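Local structure of beta sliding clamp (Caulobacter crescentus, 5WCE) at residues A[326-334]-A[353-361]; A[147-156]-A[210-220]. The protein probably encircles DNA as a ring-shaped head-to-tail homodimer, tethering DNA polymerases and other proteins to it and so conferring processivity. One frame throughout, in Å; residues are numbered along the deposited sequence.

Contact 1 of 2, residues A[326-334]-A[353-361]; sequences EPFEIGFNA and FADPASPTL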
# COMPACT_ATOMS: atom_id res chain seq x y z
N GLU A 326 -14.18 -41.28 13.75
CA GLU A 326 -13.60 -42.00 12.65
C GLU A 326 -12.58 -41.09 11.95
O GLU A 326 -12.79 -39.90 11.88
CB GLU A 326 -14.73 -42.37 11.67
CG GLU A 326 -14.29 -43.26 10.54
CD GLU A 326 -15.38 -43.56 9.52
OE1 GLU A 326 -16.57 -43.25 9.80
OE2 GLU A 326 -14.99 -44.13 8.47
N PRO A 327 -11.47 -41.64 11.46
CA PRO A 327 -10.53 -40.85 10.68
C PRO A 327 -11.09 -40.51 9.31
O PRO A 327 -11.88 -41.27 8.77
CB PRO A 327 -9.28 -41.74 10.56
CG PRO A 327 -9.70 -43.09 10.96
CD PRO A 327 -10.97 -43.00 11.75
N PHE A 328 -10.73 -39.36 8.77
CA PHE A 328 -11.11 -39.01 7.42
C PHE A 328 -10.15 -37.96 6.91
O PHE A 328 -9.41 -37.39 7.72
CB PHE A 328 -12.56 -38.50 7.37
CG PHE A 328 -12.78 -37.28 8.15
CD1 PHE A 328 -13.05 -37.35 9.50
CD2 PHE A 328 -12.77 -36.04 7.54
CE1 PHE A 328 -13.32 -36.22 10.24
CE2 PHE A 328 -13.05 -34.88 8.27
CZ PHE A 328 -13.28 -34.95 9.61
N GLU A 329 -10.21 -37.69 5.61
CA GLU A 329 -9.40 -36.69 4.95
C GLU A 329 -10.35 -35.73 4.21
O GLU A 329 -11.32 -36.15 3.61
CB GLU A 329 -8.41 -37.32 4.00
CG GLU A 329 -7.39 -38.25 4.70
CD GLU A 329 -7.95 -39.67 4.96
OE1 GLU A 329 -8.43 -40.31 3.98
OE2 GLU A 329 -7.90 -40.15 6.13
N ILE A 330 -10.08 -34.42 4.31
CA ILE A 330 -10.92 -33.42 3.67
C ILE A 330 -9.99 -32.27 3.27
O ILE A 330 -8.99 -32.01 3.97
CB ILE A 330 -12.04 -32.97 4.64
CG1 ILE A 330 -13.15 -32.18 3.94
CG2 ILE A 330 -11.51 -32.21 5.85
CD1 ILE A 330 -14.35 -31.93 4.83
N GLY A 331 -10.34 -31.62 2.18
CA GLY A 331 -9.58 -30.49 1.65
C GLY A 331 -10.36 -29.20 1.72
O GLY A 331 -11.61 -29.17 1.46
N PHE A 332 -9.66 -28.10 1.98
CA PHE A 332 -10.24 -26.76 1.92
C PHE A 332 -9.29 -25.78 1.22
O PHE A 332 -8.09 -26.01 1.17
CB PHE A 332 -10.55 -26.19 3.29
CG PHE A 332 -11.58 -26.96 4.07
CD1 PHE A 332 -12.90 -27.05 3.60
CD2 PHE A 332 -11.26 -27.52 5.27
CE1 PHE A 332 -13.84 -27.76 4.29
CE2 PHE A 332 -12.21 -28.23 5.99
CZ PHE A 332 -13.50 -28.36 5.48
N ASN A 333 -9.86 -24.76 0.62
CA ASN A 333 -9.07 -23.59 0.17
C ASN A 333 -8.49 -22.96 1.44
O ASN A 333 -9.20 -22.63 2.40
CB ASN A 333 -9.98 -22.63 -0.63
CG ASN A 333 -9.27 -21.37 -1.11
OD1 ASN A 333 -8.74 -20.64 -0.33
ND2 ASN A 333 -9.35 -21.10 -2.39
N ALA A 334 -7.17 -22.83 1.46
CA ALA A 334 -6.48 -22.33 2.66
C ALA A 334 -6.92 -20.93 3.07
O ALA A 334 -7.11 -20.67 4.26
CB ALA A 334 -4.96 -22.40 2.52
N PHE A 353 -18.13 -31.83 11.05
CA PHE A 353 -17.99 -32.46 9.75
C PHE A 353 -19.01 -33.58 9.58
O PHE A 353 -19.49 -34.15 10.58
CB PHE A 353 -16.60 -33.12 9.63
CG PHE A 353 -15.41 -32.22 9.84
CD1 PHE A 353 -14.87 -32.02 11.09
CD2 PHE A 353 -14.80 -31.61 8.75
CE1 PHE A 353 -13.75 -31.22 11.27
CE2 PHE A 353 -13.66 -30.80 8.95
CZ PHE A 353 -13.14 -30.61 10.19
N ALA A 354 -19.37 -33.85 8.34
CA ALA A 354 -20.17 -35.05 8.00
C ALA A 354 -19.24 -35.95 7.20
O ALA A 354 -18.41 -36.61 7.79
CB ALA A 354 -21.44 -34.70 7.28
N ASP A 355 -19.33 -36.01 5.87
CA ASP A 355 -18.39 -36.78 5.05
C ASP A 355 -17.48 -35.79 4.34
O ASP A 355 -17.72 -34.56 4.42
CB ASP A 355 -19.14 -37.71 4.09
CG ASP A 355 -20.06 -37.00 3.19
OD1 ASP A 355 -19.60 -36.39 2.22
OD2 ASP A 355 -21.28 -37.02 3.47
N PRO A 356 -16.43 -36.29 3.64
CA PRO A 356 -15.50 -35.35 3.00
C PRO A 356 -16.09 -34.54 1.84
O PRO A 356 -15.44 -33.62 1.39
CB PRO A 356 -14.38 -36.26 2.49
CG PRO A 356 -14.37 -37.38 3.49
CD PRO A 356 -15.82 -37.65 3.75
N ALA A 357 -17.25 -34.94 1.31
CA ALA A 357 -17.90 -34.26 0.19
C ALA A 357 -18.94 -33.23 0.68
O ALA A 357 -19.49 -32.49 -0.14
CB ALA A 357 -18.57 -35.27 -0.73
N SER A 358 -19.18 -33.17 1.99
CA SER A 358 -20.26 -32.35 2.53
C SER A 358 -19.78 -31.03 3.12
O SER A 358 -18.68 -30.93 3.63
CB SER A 358 -20.99 -33.16 3.62
OG SER A 358 -21.57 -34.31 2.99
N PRO A 359 -20.66 -30.02 3.12
CA PRO A 359 -20.32 -28.77 3.81
C PRO A 359 -19.95 -28.98 5.27
O PRO A 359 -20.56 -29.81 5.95
CB PRO A 359 -21.63 -27.94 3.71
CG PRO A 359 -22.34 -28.51 2.53
CD PRO A 359 -22.03 -29.99 2.55
N THR A 360 -19.01 -28.15 5.76
CA THR A 360 -18.52 -28.20 7.08
C THR A 360 -18.96 -26.94 7.82
O THR A 360 -18.85 -25.89 7.29
CB THR A 360 -16.97 -28.31 7.04
OG1 THR A 360 -16.60 -29.55 6.43
CG2 THR A 360 -16.38 -28.28 8.38
N LEU A 361 -19.41 -27.09 9.06
CA LEU A 361 -19.86 -25.98 9.90
C LEU A 361 -18.73 -25.63 10.83
O LEU A 361 -18.06 -26.53 11.39
CB LEU A 361 -21.08 -26.40 10.75
CG LEU A 361 -21.76 -25.35 11.58
CD1 LEU A 361 -22.38 -24.36 10.63
CD2 LEU A 361 -22.87 -25.92 12.47
O HOH W 1 -12.34 -33.17 0.50
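Strand 328-333 runs past the turn at Pro356, where CA of Ile330 and CA of Pro356 come within 5.0 Å, and the two backbones are linked through a water that accepts from Gly331 N and donates to Pro356 O. Alternate residues of the strand, Phe328, Ile330 and Phe332, face the other segment and close round Phe353. Phe328 makes a T-shaped pair with it: the Phe328 edge points at the Phe353 face, off centre toward the rim, with CZ of Phe328 3.5 Å from CG of Phe353 and the ring planes 61° apart. The other two approach the edge of the Phe353 ring. Ile330 has CG1 anti to the backbone N (chi1 -166°) and stays extended beyond it, which carries CD1 to 4.0 Å from Phe353 CD2 and 3.6 Å from Thr360 OG1. Phe332 brings CE2 to the same ring and lays CZ 3.5 Å from Thr360 OG1, which lies in the plane of the Phe332 ring. With an alanine in place of Phe353, the Phe328 edge would probably lose the face it abuts and a gap would open beside Ile330 and Phe332. On the turn side of this cluster, toward the surface, Pro356 sets its CB 3.3 Å from Glu329 O. Its loop is a type I turn from Asp355 to Ser358, reinforced by an Asx turn in which Asp355 OD1 accepts from Ala357 N at 2.9 Å, while OD2 takes the hydroxyl of Ser358. Leu296, Leu269 and Leu374 extend the apolar cluster. Phe328, Ile330, Phe332, Phe353 and Thr360 thus lie inside the C-terminal clamp domain, where strand 328-333 of one antiparallel sheet packs against the hairpin of strands 348-353 and 360-364 of another, the Pro356 turn closing the cluster at the surface.

Contact 2 of 2, residues A[147-156]-A[210-220]; sequences IDKTRFAIST and RKTIAEARRLM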
# COMPACT_ATOMS: atom_id res chain seq x y z
N ILE A 147 -21.74 -6.68 9.95
CA ILE A 147 -20.98 -6.51 8.76
C ILE A 147 -19.58 -7.16 8.85
O ILE A 147 -19.18 -7.95 7.97
CB ILE A 147 -20.88 -5.00 8.34
CG1 ILE A 147 -22.25 -4.50 7.93
CG2 ILE A 147 -19.89 -4.81 7.22
CD1 ILE A 147 -22.35 -2.97 7.87
N ASP A 148 -18.85 -6.83 9.91
CA ASP A 148 -17.46 -7.33 10.01
C ASP A 148 -17.36 -8.87 10.12
O ASP A 148 -16.41 -9.47 9.60
CB ASP A 148 -16.71 -6.67 11.16
CG ASP A 148 -16.35 -5.18 10.88
OD1 ASP A 148 -16.64 -4.68 9.77
OD2 ASP A 148 -15.84 -4.53 11.83
N LYS A 149 -18.34 -9.50 10.74
CA LYS A 149 -18.43 -10.97 10.80
C LYS A 149 -18.72 -11.66 9.49
O LYS A 149 -18.51 -12.87 9.38
CB LYS A 149 -19.45 -11.40 11.84
CG LYS A 149 -19.16 -10.97 13.27
CD LYS A 149 -18.10 -11.85 13.93
CE LYS A 149 -18.02 -11.56 15.40
NZ LYS A 149 -16.80 -12.18 15.97
N THR A 150 -19.24 -10.95 8.47
CA THR A 150 -19.73 -11.60 7.25
C THR A 150 -19.19 -11.07 5.92
O THR A 150 -19.22 -11.78 4.94
CB THR A 150 -21.26 -11.50 7.16
OG1 THR A 150 -21.64 -10.10 7.15
CG2 THR A 150 -21.90 -12.21 8.34
N ARG A 151 -18.70 -9.84 5.86
CA ARG A 151 -18.58 -9.20 4.53
C ARG A 151 -17.45 -9.80 3.68
O ARG A 151 -17.52 -9.78 2.47
CB ARG A 151 -18.42 -7.69 4.66
CG ARG A 151 -17.07 -7.24 5.05
CD ARG A 151 -16.93 -5.75 5.27
NE ARG A 151 -16.64 -5.04 4.06
CZ ARG A 151 -15.93 -3.90 4.00
NH1 ARG A 151 -15.43 -3.30 5.09
NH2 ARG A 151 -15.73 -3.37 2.81
N PHE A 152 -16.48 -10.41 4.35
CA PHE A 152 -15.38 -11.11 3.66
C PHE A 152 -15.90 -12.20 2.74
O PHE A 152 -15.26 -12.51 1.76
CB PHE A 152 -14.38 -11.68 4.69
CG PHE A 152 -14.88 -12.94 5.39
CD1 PHE A 152 -15.65 -12.86 6.54
CD2 PHE A 152 -14.65 -14.20 4.83
CE1 PHE A 152 -16.16 -14.01 7.16
CE2 PHE A 152 -15.15 -15.35 5.45
CZ PHE A 152 -15.87 -15.25 6.61
N ALA A 153 -17.08 -12.77 3.02
CA ALA A 153 -17.61 -13.83 2.21
C ALA A 153 -18.46 -13.38 1.02
O ALA A 153 -18.94 -14.23 0.25
CB ALA A 153 -18.42 -14.77 3.06
N ILE A 154 -18.66 -12.07 0.86
CA ILE A 154 -19.45 -11.57 -0.27
C ILE A 154 -18.57 -11.68 -1.50
O ILE A 154 -17.39 -11.36 -1.42
CB ILE A 154 -19.86 -10.08 -0.11
CG1 ILE A 154 -20.77 -9.89 1.13
CG2 ILE A 154 -20.50 -9.53 -1.38
CD1 ILE A 154 -20.98 -8.43 1.49
N SER A 155 -19.15 -12.07 -2.62
CA SER A 155 -18.36 -12.17 -3.85
C SER A 155 -17.87 -10.78 -4.27
O SER A 155 -18.61 -9.79 -4.12
CB SER A 155 -19.12 -12.80 -4.99
OG SER A 155 -18.40 -12.55 -6.19
N THR A 156 -16.64 -10.73 -4.79
CA THR A 156 -16.06 -9.49 -5.28
C THR A 156 -16.29 -9.27 -6.80
O THR A 156 -15.78 -8.33 -7.36
CB THR A 156 -14.55 -9.48 -5.01
OG1 THR A 156 -14.00 -10.63 -5.61
CG2 THR A 156 -14.23 -9.52 -3.53
N ARG A 210 -22.48 -5.06 -2.38
CA ARG A 210 -21.16 -5.08 -1.78
C ARG A 210 -20.62 -3.70 -1.53
O ARG A 210 -20.17 -3.39 -0.43
CB ARG A 210 -20.18 -5.93 -2.62
CG ARG A 210 -18.78 -6.02 -2.06
CD ARG A 210 -17.82 -6.72 -3.02
NE ARG A 210 -17.73 -6.02 -4.32
CZ ARG A 210 -18.30 -6.38 -5.48
NH1 ARG A 210 -19.02 -7.50 -5.65
NH2 ARG A 210 -18.11 -5.57 -6.56
N LYS A 211 -20.64 -2.85 -2.55
CA LYS A 211 -20.10 -1.50 -2.40
C LYS A 211 -20.88 -0.70 -1.37
O LYS A 211 -20.33 0.11 -0.62
CB LYS A 211 -20.00 -0.79 -3.75
CG LYS A 211 -19.46 0.65 -3.61
CD LYS A 211 -19.30 1.38 -4.94
CE LYS A 211 -18.95 2.84 -4.73
NZ LYS A 211 -18.93 3.54 -6.06
N THR A 212 -22.20 -0.88 -1.34
CA THR A 212 -23.04 -0.19 -0.36
C THR A 212 -22.69 -0.53 1.08
O THR A 212 -22.63 0.33 1.94
CB THR A 212 -24.54 -0.51 -0.62
OG1 THR A 212 -24.88 -0.12 -1.99
CG2 THR A 212 -25.44 0.19 0.43
N ILE A 213 -22.47 -1.82 1.32
CA ILE A 213 -22.00 -2.29 2.64
C ILE A 213 -20.67 -1.62 2.99
O ILE A 213 -20.49 -1.18 4.10
CB ILE A 213 -21.92 -3.84 2.67
CG1 ILE A 213 -23.33 -4.42 2.66
CG2 ILE A 213 -21.06 -4.33 3.84
CD1 ILE A 213 -24.18 -4.08 3.87
N ALA A 214 -19.76 -1.52 2.03
CA ALA A 214 -18.45 -0.98 2.27
C ALA A 214 -18.55 0.50 2.66
O ALA A 214 -17.96 0.93 3.65
CB ALA A 214 -17.57 -1.14 1.05
N GLU A 215 -19.37 1.24 1.92
CA GLU A 215 -19.54 2.66 2.16
C GLU A 215 -20.29 2.89 3.45
O GLU A 215 -19.92 3.78 4.23
CB GLU A 215 -20.22 3.34 0.96
CG GLU A 215 -19.36 3.35 -0.30
CD GLU A 215 -18.02 4.01 -0.04
OE1 GLU A 215 -18.07 5.12 0.48
OE2 GLU A 215 -16.94 3.39 -0.28
N ALA A 216 -21.35 2.10 3.71
CA ALA A 216 -22.02 2.17 5.01
C ALA A 216 -21.11 1.89 6.20
O ALA A 216 -21.14 2.59 7.23
CB ALA A 216 -23.28 1.24 5.07
N ARG A 217 -20.29 0.86 6.05
CA ARG A 217 -19.37 0.48 7.09
C ARG A 217 -18.36 1.61 7.35
O ARG A 217 -18.04 1.89 8.50
CB ARG A 217 -18.64 -0.83 6.68
CG ARG A 217 -17.61 -1.32 7.71
CD ARG A 217 -18.23 -1.59 9.07
NE ARG A 217 -17.19 -1.99 9.99
CZ ARG A 217 -16.44 -1.18 10.73
NH1 ARG A 217 -16.60 0.13 10.66
NH2 ARG A 217 -15.53 -1.68 11.56
N ARG A 218 -17.87 2.26 6.30
CA ARG A 218 -16.97 3.44 6.45
C ARG A 218 -17.63 4.56 7.25
O ARG A 218 -17.08 5.05 8.23
CB ARG A 218 -16.53 3.92 5.06
CG ARG A 218 -15.39 4.90 5.09
CD ARG A 218 -15.05 5.55 3.74
NE ARG A 218 -15.14 4.62 2.61
CZ ARG A 218 -14.21 3.74 2.20
NH1 ARG A 218 -13.02 3.59 2.79
NH2 ARG A 218 -14.50 2.98 1.14
N LEU A 219 -18.86 4.91 6.88
CA LEU A 219 -19.61 5.92 7.61
C LEU A 219 -19.92 5.56 9.05
O LEU A 219 -19.99 6.44 9.95
CB LEU A 219 -20.90 6.27 6.85
CG LEU A 219 -20.66 7.00 5.51
CD1 LEU A 219 -21.89 7.07 4.61
CD2 LEU A 219 -20.13 8.43 5.69
N MET A 220 -20.14 4.26 9.30
CA MET A 220 -20.27 3.78 10.67
C MET A 220 -19.09 4.09 11.55
O MET A 220 -19.29 4.19 12.74
CB MET A 220 -20.51 2.28 10.70
CG MET A 220 -21.93 1.96 10.41
SD MET A 220 -22.18 0.19 10.24
CE MET A 220 -23.27 0.22 8.82
O HOH W 2 -15.70 -0.04 4.60
O HOH W 3 -18.33 -4.75 1.27
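Ile147, on helix 140-148, packs against helix 210-220 with both branches. Its CG2 lies 3.6 Å from Ile213 CG2, the two side chains sliding past each other in opposite directions, while its CD1 meets Met220 CE tip to tip at 3.5 Å, closer than usual for two carbons. Farther along, Ile154 lays CG2 across the aliphatic start of Arg210, 3.8 Å from CB. The polar rim beside this core is firmly held: Arg217, its chain bent at chi2 (59°), grips Asp148 side-on, NE reaching OD1 at 2.8 Å and NH2 reaching OD2 at 2.9 Å, both bonds nearly in the guanidinium plane and fairly straight. The looser, watered side belongs to Arg151, which rests its NH2 3.4 Å from Ala214 CB and whose NE reaches Arg210 O through a water; a second water on Ala214 O is held only weakly by NH1. The carboxylate of Asp148 probably eases the proximity of Arg151 and Arg217. At the other end Arg210 bends at chi3, and its NH1 donates to Ser155 O at 2.8 Å and also to Glu157 O. Helices 140-148 and 210-220 are the helix pair of the central clamp domain and, as in other sliding clamps, probably face the central channel; behind them Ala216 and Met220 pack on strand 235-240 and Thr150 on strand 188-195, while Lys211, Thr212 and Glu215 touch Met58 of strand 58-65, the link to the N-terminal domain.

Overall arrangement
The contacts follow one another along the chain, contact 2 in the central domain and contact 1 in the C-terminal one, and share no helix or strand; their centres lie 28 Å apart and their nearest atoms about 10 Å. Contact 1 is the more buried and joins two sheets through aromatic and aliphatic side chains, with polar bonding kept to the turn and a water. Contact 2 sits near the centre of the chain and brings helix 140-148 and the segment that follows it against a helix; it is only partly buried, and arginines, a carboxylate and waters flank its small apolar centre. In each, an apolar patch gives way to polar groups near the surface.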